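Local structure of Xyn30D (Paenibacillus barcinonensis, 4QB6) at residues Phe93-Tyr107 with Leu144-Asn158. The protein is a modular enzyme that probably cleaves glucuronoxylan, and its carbohydrate-binding module, the part described here, binds glucuronic acid with the help of calcium. Residues are numbered along the deposited sequence; the frame is centred on the assembly and turned at random.
Sequences FRYALESGTRNLDIY and LRIVTTGTEGPNMDN. With CA (calcium ion), chain D; CA (calcium ion), chain C; GCU (alpha-D-glucopyranuronic acid), chain B.
Residues 93-107 and 144-158 pair in two antiparallel sheets: 102-107 runs beside 144-149 at an axis angle of 142°, and 93-96 beside 155-158. Backbone bonds fix the first pairing, straight at Y107 N to R145 O (2.8 Å, 175°) but bent between D105 and V147; in the second, D157 and N158 both face R94, a classic beta bulge. R94 lies alongside D157, its NH1 meeting OD2 of D157 at 2.7 Å in the guanidinium plane, a salt bridge, while D157 OD1 binds one calcium ion at 2.3 Å. Between the sheets, SD of M156 reaches the edge of the F93 ring, a Met-aromatic contact, while CD1 of L104 meets CD1 of I146 at 3.9 Å. In one of its two conformers R145, bent at chi3 (60°), lays NH2 over the centre of the Y107 ring, a cation-pi contact. R102 stretches past the T151 carbonyl; its NH1 bonds G153 O from above the carbonyl plane (2.9 Å) and glucuronate O6A at 2.8 Å, while NH2 takes O6B. Replacing this arginine by an alanine would remove all three bonds and is likely to leave O6B without its partner and O6A to a second calcium ion, which E152 chelates through OE1 and, at 2.4 Å, OE2. R102, E152 and N155 gather at the sugar, forming the calcium-dependent uronate site at one end of the CBM35 beta-sandwich.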
ATOM      1  N   PHE A  93      -0.292   0.077  -6.216  1.00  7.67           N
ATOM      2  CA  PHE A  93       0.058  -0.927  -5.232  1.00  7.58           C
ATOM      3  C   PHE A  93       0.360  -2.230  -5.920  1.00  7.59           C
ATOM      4  O   PHE A  93      -0.438  -2.653  -6.771  1.00  9.30           O
ATOM      5  CB  PHE A  93      -1.132  -1.184  -4.286  1.00  8.09           C
ATOM      6  CG  PHE A  93      -1.577   0.020  -3.511  1.00  8.50           C
ATOM      7  CD1 PHE A  93      -2.522   0.893  -4.027  1.00  9.37           C
ATOM      8  CD2 PHE A  93      -1.045   0.299  -2.262  1.00  8.65           C
ATOM      9  CE1 PHE A  93      -2.926   1.982  -3.300  1.00 10.37           C
ATOM     10  CE2 PHE A  93      -1.447   1.415  -1.562  1.00  9.22           C
ATOM     11  CZ  PHE A  93      -2.384   2.255  -2.092  1.00  9.86           C
ATOM     12  N   ARG A  94       1.454  -2.883  -5.591  1.00  6.87           N
ATOM     13  CA  ARG A  94       1.744  -4.251  -6.038  1.00  6.84           C
ATOM     14  C   ARG A  94       1.487  -5.137  -4.842  1.00  6.41           C
ATOM     15  O   ARG A  94       2.091  -4.941  -3.770  1.00  6.96           O
ATOM     16  CB  ARG A  94       3.167  -4.400  -6.545  1.00  7.40           C
ATOM     17  CG  ARG A  94       3.438  -5.779  -7.163  1.00  8.01           C
ATOM     18  CD  ARG A  94       4.757  -5.787  -7.913  1.00  8.80           C
ATOM     19  NE  ARG A  94       4.977  -7.019  -8.702  1.00  9.49           N
ATOM     20  CZ  ARG A  94       5.679  -8.048  -8.295  1.00  9.31           C
ATOM     21  NH1 ARG A  94       6.188  -8.090  -7.090  1.00 10.20           N
ATOM     22  NH2 ARG A  94       5.862  -9.103  -9.093  1.00  9.91           N
ATOM     23  N   TYR A  95       0.584  -6.106  -4.995  1.00  6.32           N
ATOM     24  CA  TYR A  95       0.051  -6.871  -3.864  1.00  6.40           C
ATOM     25  C   TYR A  95      -0.369  -8.251  -4.273  1.00  6.46           C
ATOM     26  O   TYR A  95      -0.576  -8.505  -5.466  1.00  6.90           O
ATOM     27  CB  TYR A  95      -1.159  -6.123  -3.238  1.00  6.81           C
ATOM     28  CG  TYR A  95      -2.419  -6.205  -4.069  1.00  7.34           C
ATOM     29  CD1 TYR A  95      -2.651  -5.348  -5.141  1.00  8.01           C
ATOM     30  CD2 TYR A  95      -3.385  -7.163  -3.800  1.00  7.48           C
ATOM     31  CE1 TYR A  95      -3.794  -5.457  -5.906  1.00  8.72           C
ATOM     32  CE2 TYR A  95      -4.528  -7.264  -4.556  1.00  8.26           C
ATOM     33  CZ  TYR A  95      -4.715  -6.429  -5.615  1.00  8.46           C
ATOM     34  OH  TYR A  95      -5.877  -6.509  -6.389  1.00 10.43           O
ATOM     35  N   ALA A  96      -0.554  -9.132  -3.300  1.00  6.49           N
ATOM     36  CA  ALA A  96      -1.060 -10.475  -3.564  1.00  6.97           C
ATOM     37  C   ALA A  96      -2.206 -10.735  -2.640  1.00  7.41           C
ATOM     38  O   ALA A  96      -2.211 -10.305  -1.480  1.00  7.45           O
ATOM     39  CB  ALA A  96       0.046 -11.500  -3.387  1.00  7.16           C
ATOM     40  N   LEU A  97      -3.201 -11.445  -3.128  1.00  7.48           N
ATOM     41  CA  LEU A  97      -4.397 -11.765  -2.335  1.00  7.75           C
ATOM     42  C   LEU A  97      -5.005 -13.044  -2.887  1.00  8.07           C
ATOM     43  O   LEU A  97      -5.577 -13.012  -3.979  1.00  8.87           O
ATOM     44  CB  LEU A  97      -5.379 -10.583  -2.372  1.00  8.35           C
ATOM     45  CG  LEU A  97      -6.710 -10.767  -1.656  1.00  9.06           C
ATOM     46  CD1 LEU A  97      -6.541 -11.286  -0.245  1.00  9.26           C
ATOM     47  CD2 LEU A  97      -7.462  -9.444  -1.654  1.00  9.34           C
ATOM     48  N   GLU A  98      -4.935 -14.144  -2.144  1.00  8.98           N
ATOM     49  CA  GLU A  98      -5.368 -15.413  -2.740  1.00 10.69           C
ATOM     50  C   GLU A  98      -6.825 -15.433  -3.151  1.00 11.41           C
ATOM     51  O   GLU A  98      -7.135 -15.805  -4.280  1.00 12.24           O
ATOM     52  CB  GLU A  98      -5.078 -16.528  -1.772  1.00 12.21           C
ATOM     53  CG  GLU A  98      -5.527 -17.940  -2.184  1.00 14.94           C
ATOM     54  CD  GLU A  98      -5.198 -18.955  -1.086  1.00 18.28           C
ATOM     55  OE1 GLU A  98      -5.891 -19.014  -0.043  1.00 23.90           O
ATOM     56  OE2 GLU A  98      -4.201 -19.681  -1.231  1.00 23.17           O
ATOM     57  N   SER A  99      -7.714 -15.010  -2.266  0.50 11.25           N
ATOM     58  CA  SER A  99      -9.139 -15.001  -2.579  0.50 11.66           C
ATOM     59  C   SER A  99      -9.836 -13.893  -1.830  0.50 11.67           C
ATOM     60  O   SER A  99      -9.359 -13.395  -0.808  0.50 12.75           O
ATOM     61  CB  SER A  99      -9.805 -16.335  -2.237  0.50 12.16           C
ATOM     62  OG  SER A  99      -9.807 -16.538  -0.838  0.50 13.37           O
ATOM     63  N   GLY A 100     -10.974 -13.508  -2.361  1.00 11.83           N
ATOM     64  CA  GLY A 100     -11.812 -12.495  -1.723  1.00 11.72           C
ATOM     65  C   GLY A 100     -11.334 -11.088  -1.962  1.00 11.69           C
ATOM     66  O   GLY A 100     -10.256 -10.882  -2.547  1.00 14.03           O
ATOM     67  N   THR A 101     -12.108 -10.135  -1.480  1.00 10.92           N
ATOM     68  CA  THR A 101     -11.801  -8.721  -1.546  1.00 10.46           C
ATOM     69  C   THR A 101     -11.529  -8.245  -0.151  1.00  9.54           C
ATOM     70  O   THR A 101     -12.259  -8.575   0.769  1.00 10.34           O
ATOM     71  CB  THR A 101     -12.950  -7.928  -2.162  1.00 10.82           C
ATOM     72  OG1 THR A 101     -13.085  -8.366  -3.525  1.00 12.98           O
ATOM     73  CG2 THR A 101     -12.704  -6.436  -2.137  1.00 11.39           C
ATOM     74  N   ARG A 102     -10.478  -7.442   0.025  1.00  8.47           N
ATOM     75  CA  ARG A 102     -10.135  -6.862   1.317  1.00  8.23           C
ATOM     76  C   ARG A 102     -10.055  -5.375   1.164  1.00  8.36           C
ATOM     77  O   ARG A 102      -9.502  -4.883   0.164  1.00  9.03           O
ATOM     78  CB  ARG A 102      -8.850  -7.455   1.867  1.00  8.51           C
ATOM     79  CG  ARG A 102      -8.931  -8.963   2.063  1.00  8.36           C
ATOM     80  CD  ARG A 102      -7.711  -9.565   2.719  1.00  8.34           C
ATOM     81  NE  ARG A 102      -7.890 -10.989   2.940  1.00  8.68           N
ATOM     82  CZ  ARG A 102      -7.027 -11.759   3.584  1.00  9.39           C
ATOM     83  NH1 ARG A 102      -5.924 -11.268   4.076  1.00  9.07           N
ATOM     84  NH2 ARG A 102      -7.272 -13.050   3.772  1.00 10.92           N
ATOM     85  N   ASN A 103     -10.600  -4.647   2.125  0.50  8.22           N
ATOM     86  CA  ASN A 103     -10.730  -3.191   2.025  0.50  8.18           C
ATOM     87  C   ASN A 103      -9.754  -2.489   2.923  0.50  8.35           C
ATOM     88  O   ASN A 103      -9.457  -2.958   4.018  0.50  8.55           O
ATOM     89  CB  ASN A 103     -12.159  -2.770   2.357  0.50  8.27           C
ATOM     90  CG  ASN A 103     -13.186  -3.658   1.694  0.50  8.16           C
ATOM     91  OD1 ASN A 103     -14.006  -4.273   2.384  0.50 10.36           O
ATOM     92  ND2 ASN A 103     -13.144  -3.772   0.373  0.50  7.34           N
ATOM     93  N   LEU A 104      -9.226  -1.372   2.450  1.00  8.42           N
ATOM     94  CA  LEU A 104      -8.303  -0.564   3.262  1.00  8.24           C
ATOM     95  C   LEU A 104      -8.726   0.882   3.299  1.00  8.05           C
ATOM     96  O   LEU A 104      -9.101   1.443   2.250  1.00  8.89           O
ATOM     97  CB  LEU A 104      -6.854  -0.621   2.752  1.00  8.52           C
ATOM     98  CG  LEU A 104      -6.204  -1.983   2.579  1.00  8.69           C
ATOM     99  CD1 LEU A 104      -4.802  -1.863   2.025  1.00  9.34           C
ATOM    100  CD2 LEU A 104      -6.127  -2.724   3.905  1.00  9.30           C
ATOM    101  N   ASP A 105      -8.620   1.530   4.445  1.00  7.64           N
ATOM    102  CA  ASP A 105      -8.700   2.993   4.506  1.00  8.12           C
ATOM    103  C   ASP A 105      -7.354   3.541   4.076  1.00  8.25           C
ATOM    104  O   ASP A 105      -6.311   2.983   4.399  1.00  8.52           O
ATOM    105  CB  ASP A 105      -9.015   3.460   5.934  1.00  8.93           C
ATOM    106  CG  ASP A 105     -10.468   3.359   6.327  1.00  9.63           C
ATOM    107  OD1 ASP A 105     -11.351   3.145   5.494  1.00 10.43           O
ATOM    108  OD2 ASP A 105     -10.697   3.564   7.552  1.00 11.67           O
ATOM    109  N   ILE A 106      -7.369   4.660   3.373  1.00  8.11           N
ATOM    110  CA  ILE A 106      -6.151   5.293   2.857  1.00  8.81           C
ATOM    111  C   ILE A 106      -6.103   6.732   3.324  1.00  8.23           C
ATOM    112  O   ILE A 106      -7.062   7.496   3.121  1.00  8.72           O
ATOM    113  CB  ILE A 106      -6.067   5.172   1.320  1.00 10.63           C
ATOM    114  CG1 ILE A 106      -6.257   3.672   0.957  1.00 14.03           C
ATOM    115  CG2 ILE A 106      -4.784   5.801   0.797  1.00 10.98           C
ATOM    116  CD1 ILE A 106      -5.774   3.189  -0.371  1.00 16.49           C
ATOM    117  N   TYR A 107      -5.004   7.090   3.974  1.00  8.46           N
ATOM    118  CA  TYR A 107      -4.737   8.410   4.532  1.00  8.61           C
ATOM    119  C   TYR A 107      -3.580   9.013   3.784  1.00  9.11           C
ATOM    120  O   TYR A 107      -2.633   8.321   3.440  1.00 10.07           O
ATOM    121  CB  TYR A 107      -4.350   8.301   6.013  1.00  9.24           C
ATOM    122  CG  TYR A 107      -5.406   7.769   6.962  1.00 10.56           C
ATOM    123  CD1 TYR A 107      -5.747   6.413   6.982  1.00 11.06           C
ATOM    124  CD2 TYR A 107      -6.036   8.611   7.864  1.00 11.44           C
ATOM    125  CE1 TYR A 107      -6.706   5.923   7.863  1.00 12.23           C
ATOM    126  CE2 TYR A 107      -6.994   8.120   8.737  1.00 12.54           C
ATOM    127  CZ  TYR A 107      -7.309   6.778   8.706  1.00 12.62           C
ATOM    128  OH  TYR A 107      -8.254   6.262   9.593  1.00 15.50           O
ATOM    129  N   LEU A 144       1.727   8.585   3.590  0.50  8.58           N
ATOM    130  CA  LEU A 144       0.560   7.838   3.111  0.50  8.34           C
ATOM    131  C   LEU A 144       0.458   6.602   3.964  0.50  7.78           C
ATOM    132  O   LEU A 144       1.436   5.848   4.089  0.50  7.40           O
ATOM    133  CB  LEU A 144       0.744   7.472   1.643  0.50  8.81           C
ATOM    134  CG  LEU A 144      -0.420   6.837   0.899  0.50  9.34           C
ATOM    135  CD1 LEU A 144      -0.383   7.158  -0.590  0.50  9.77           C
ATOM    136  CD2 LEU A 144      -0.423   5.332   1.103  0.50  9.61           C
ATOM    137  N   ARG A 145      -0.723   6.391   4.554  0.50  7.65           N
ATOM    138  CA  ARG A 145      -0.948   5.239   5.400  0.50  7.98           C
ATOM    139  C   ARG A 145      -2.144   4.452   4.863  0.50  7.63           C
ATOM    140  O   ARG A 145      -3.125   5.006   4.337  0.50  7.31           O
ATOM    141  CB  ARG A 145      -1.171   5.653   6.865  0.50  8.91           C
ATOM    142  CG  ARG A 145      -1.257   4.459   7.800  0.50  9.64           C
ATOM    143  CD  ARG A 145      -1.158   4.870   9.237  0.50 10.99           C
ATOM    144  NE  ARG A 145      -2.262   5.764   9.447  0.50 12.40           N
ATOM    145  CZ  ARG A 145      -3.258   5.617  10.309  0.50 14.32           C
ATOM    146  NH1 ARG A 145      -3.320   4.575  11.123  0.50 15.42           N
ATOM    147  NH2 ARG A 145      -4.186   6.559  10.357  0.50 15.70           N
ATOM    148  N   ILE A 146      -2.027   3.140   4.946  1.00  7.31           N
ATOM    149  CA  ILE A 146      -3.120   2.227   4.590  1.00  7.35           C
ATOM    150  C   ILE A 146      -3.423   1.326   5.780  1.00  6.93           C
ATOM    151  O   ILE A 146      -2.499   0.846   6.434  1.00  7.46           O
ATOM    152  CB  ILE A 146      -2.779   1.469   3.316  1.00  8.05           C
ATOM    153  CG1 ILE A 146      -1.608   0.486   3.465  1.00  8.38           C
ATOM    154  CG2 ILE A 146      -2.499   2.456   2.203  1.00  9.04           C
ATOM    155  CD1 ILE A 146      -1.262  -0.233   2.183  1.00  8.57           C
ATOM    156  N   VAL A 147      -4.710   1.138   6.048  1.00  6.81           N
ATOM    157  CA  VAL A 147      -5.155   0.582   7.323  1.00  7.53           C
ATOM    158  C   VAL A 147      -6.259  -0.419   7.080  1.00  7.38           C
ATOM    159  O   VAL A 147      -7.215  -0.142   6.358  1.00  7.69           O
ATOM    160  CB  VAL A 147      -5.660   1.692   8.255  1.00  8.26           C
ATOM    161  CG1 VAL A 147      -5.866   1.143   9.658  1.00  8.88           C
ATOM    162  CG2 VAL A 147      -4.695   2.871   8.332  1.00  8.62           C
ATOM    163  N   THR A 148      -6.197  -1.571   7.753  1.00  7.40           N
ATOM    164  CA  THR A 148      -7.280  -2.546   7.682  1.00  7.43           C
ATOM    165  C   THR A 148      -8.483  -2.062   8.510  1.00  7.38           C
ATOM    166  O   THR A 148      -8.327  -1.275   9.436  1.00  8.36           O
ATOM    167  CB  THR A 148      -6.813  -3.957   8.090  1.00  7.32           C
ATOM    168  OG1 THR A 148      -6.489  -3.962   9.478  1.00  7.35           O
ATOM    169  CG2 THR A 148      -5.659  -4.413   7.281  1.00  7.50           C
ATOM    170  N   THR A 149      -9.669  -2.508   8.097  1.00  7.96           N
ATOM    171  CA  THR A 149     -10.937  -1.952   8.579  1.00  9.16           C
ATOM    172  C   THR A 149     -11.955  -3.024   8.885  1.00  9.59           C
ATOM    173  O   THR A 149     -13.132  -2.713   9.090  1.00 11.21           O
ATOM    174  CB  THR A 149     -11.547  -1.002   7.523  1.00 10.07           C
ATOM    175  OG1 THR A 149     -11.855  -1.747   6.367  1.00 11.10           O
ATOM    176  CG2 THR A 149     -10.599   0.159   7.152  1.00 10.80           C
ATOM    177  N   GLY A 150     -11.567  -4.286   8.874  1.00  8.79           N
ATOM    178  CA  GLY A 150     -12.477  -5.382   9.199  1.00  8.93           C
ATOM    179  C   GLY A 150     -12.338  -6.593   8.331  1.00  8.88           C
ATOM    180  O   GLY A 150     -12.849  -7.658   8.679  1.00  9.88           O
ATOM    181  N   THR A 151     -11.623  -6.498   7.208  1.00  8.61           N
ATOM    182  CA  THR A 151     -11.424  -7.610   6.303  1.00  8.65           C
ATOM    183  C   THR A 151      -9.939  -7.992   6.150  1.00  8.14           C
ATOM    184  O   THR A 151      -9.582  -8.760   5.270  1.00  9.11           O
ATOM    185  CB  THR A 151     -12.077  -7.359   4.924  1.00  8.95           C
ATOM    186  OG1 THR A 151     -11.742  -6.048   4.444  1.00  9.46           O
ATOM    187  CG2 THR A 151     -13.598  -7.477   5.035  1.00  9.94           C
ATOM    188  N   GLU A 152      -9.096  -7.528   7.059  1.00  7.85           N
ATOM    189  CA  GLU A 152      -7.649  -7.800   6.989  1.00  8.00           C
ATOM    190  C   GLU A 152      -7.112  -7.131   5.708  1.00  7.78           C
ATOM    191  O   GLU A 152      -7.709  -6.168   5.209  1.00  8.15           O
ATOM    192  CB  GLU A 152      -7.353  -9.308   7.140  1.00  8.88           C
ATOM    193  CG  GLU A 152      -6.225  -9.646   8.103  1.00  9.45           C
ATOM    194  CD  GLU A 152      -4.986 -10.244   7.473  1.00  9.56           C
ATOM    195  OE1 GLU A 152      -4.534  -9.758   6.410  1.00  9.15           O
ATOM    196  OE2 GLU A 152      -4.401 -11.195   8.040  1.00  9.78           O
ATOM    197  N   GLY A 153      -5.964  -7.562   5.218  1.00  7.72           N
ATOM    198  CA  GLY A 153      -5.386  -6.868   4.064  1.00  7.60           C
ATOM    199  C   GLY A 153      -4.706  -7.787   3.108  1.00  7.47           C
ATOM    200  O   GLY A 153      -4.347  -8.902   3.443  1.00  7.61           O
ATOM    201  N   PRO A 154      -4.440  -7.309   1.893  1.00  7.51           N
ATOM    202  CA  PRO A 154      -3.594  -8.050   0.977  1.00  7.53           C
ATOM    203  C   PRO A 154      -2.152  -8.058   1.462  1.00  7.33           C
ATOM    204  O   PRO A 154      -1.756  -7.172   2.207  1.00  7.94           O
ATOM    205  CB  PRO A 154      -3.722  -7.247  -0.302  1.00  8.03           C
ATOM    206  CG  PRO A 154      -3.886  -5.851   0.165  1.00  8.63           C
ATOM    207  CD  PRO A 154      -4.717  -5.951   1.421  1.00  7.95           C
ATOM    208  N   ASN A 155      -1.352  -9.017   1.035  1.00  6.96           N
ATOM    209  CA  ASN A 155       0.063  -8.925   1.280  1.00  6.84           C
ATOM    210  C   ASN A 155       0.619  -7.826   0.363  1.00  6.97           C
ATOM    211  O   ASN A 155       0.313  -7.808  -0.840  1.00  8.19           O
ATOM    212  CB  ASN A 155       0.774 -10.229   1.022  1.00  6.90           C
ATOM    213  CG  ASN A 155       0.486 -11.284   2.056  1.00  7.57           C
ATOM    214  OD1 ASN A 155      -0.034 -11.013   3.137  1.00  7.88           O
ATOM    215  ND2 ASN A 155       0.890 -12.507   1.749  1.00  8.20           N
ATOM    216  N   MET A 156       1.406  -6.898   0.884  1.00  6.70           N
ATOM    217  CA  MET A 156       1.726  -5.663   0.182  1.00  6.85           C
ATOM    218  C   MET A 156       3.193  -5.605  -0.138  1.00  6.83           C
ATOM    219  O   MET A 156       4.042  -5.657   0.765  1.00  6.96           O
ATOM    220  CB  MET A 156       1.339  -4.456   1.041  1.00  7.93           C
ATOM    221  CG  MET A 156       1.463  -3.121   0.327  1.00  8.93           C
ATOM    222  SD  MET A 156       0.455  -2.951  -1.141  1.00 10.99           S
ATOM    223  CE  MET A 156      -1.161  -3.052  -0.535  1.00 11.08           C
ATOM    224  N   ASP A 157       3.526  -5.503  -1.419  1.00  6.48           N
ATOM    225  CA  ASP A 157       4.932  -5.526  -1.846  1.00  7.46           C
ATOM    226  C   ASP A 157       5.557  -4.153  -1.900  1.00  7.49           C
ATOM    227  O   ASP A 157       6.657  -3.954  -1.372  1.00  7.85           O
ATOM    228  CB  ASP A 157       5.040  -6.212  -3.209  1.00  7.89           C
ATOM    229  CG  ASP A 157       6.458  -6.436  -3.647  1.00  8.73           C
ATOM    230  OD1 ASP A 157       7.383  -6.438  -2.821  1.00  8.82           O
ATOM    231  OD2 ASP A 157       6.610  -6.621  -4.868  1.00 10.64           O
ATOM    232  N   ASN A 158       4.893  -3.229  -2.551  1.00  7.27           N
ATOM    233  CA  ASN A 158       5.458  -1.895  -2.815  1.00  8.03           C
ATOM    234  C   ASN A 158       4.356  -1.000  -3.316  1.00  8.35           C
ATOM    235  O   ASN A 158       3.242  -1.487  -3.618  1.00  7.91           O
ATOM    236  CB  ASN A 158       6.670  -1.963  -3.803  1.00  8.93           C
ATOM    237  CG  ASN A 158       6.295  -2.319  -5.217  1.00  9.46           C
ATOM    238  OD1 ASN A 158       6.988  -3.124  -5.886  1.00 13.78           O
ATOM    239  ND2 ASN A 158       5.314  -1.716  -5.706  1.00  9.40           N
TER
HETATM  240 CA    CA D 204       8.805  -5.397  -1.406  1.00  8.45          CA
HETATM  241 CA    CA C 203      -2.469 -11.254   6.563  1.00  8.23          CA
HETATM  242  C1  GCU B   2      -1.869 -16.937   4.931  1.00 17.30           C
HETATM  243  C2  GCU B   2      -0.656 -16.421   4.202  1.00 16.50           C
HETATM  244  C3  GCU B   2      -0.325 -14.998   4.592  1.00 16.47           C
HETATM  245  C4  GCU B   2      -1.622 -14.098   4.441  1.00 13.77           C
HETATM  246  C5  GCU B   2      -2.723 -14.706   5.289  1.00 14.37           C
HETATM  247  C6  GCU B   2      -3.985 -13.949   5.228  1.00 13.87           C
HETATM  248  O2  GCU B   2       0.457 -17.335   4.382  1.00 18.07           O
HETATM  249  O3  GCU B   2       0.712 -14.402   3.818  1.00 15.22           O
HETATM  250  O4  GCU B   2      -1.325 -12.793   4.983  1.00 10.35           O
HETATM  251  O5  GCU B   2      -2.931 -16.000   4.762  1.00 16.25           O
HETATM  252  O6A GCU B   2      -3.975 -12.748   5.531  1.00 10.58           O
HETATM  253  O6B GCU B   2      -5.018 -14.509   4.884  1.00 16.45           O
HETATM  254  O   HOH W   1      -9.725  -4.521   6.110  1.00  8.02           O
HETATM  255  O   HOH W   2     -13.217  -4.045   5.547  1.00 13.50           O
HETATM  256  O   HOH W   3      -1.966  -9.727   4.702  1.00  8.50           O
HETATM  257  O   HOH W   4      -1.916 -12.861   8.271  1.00 12.71           O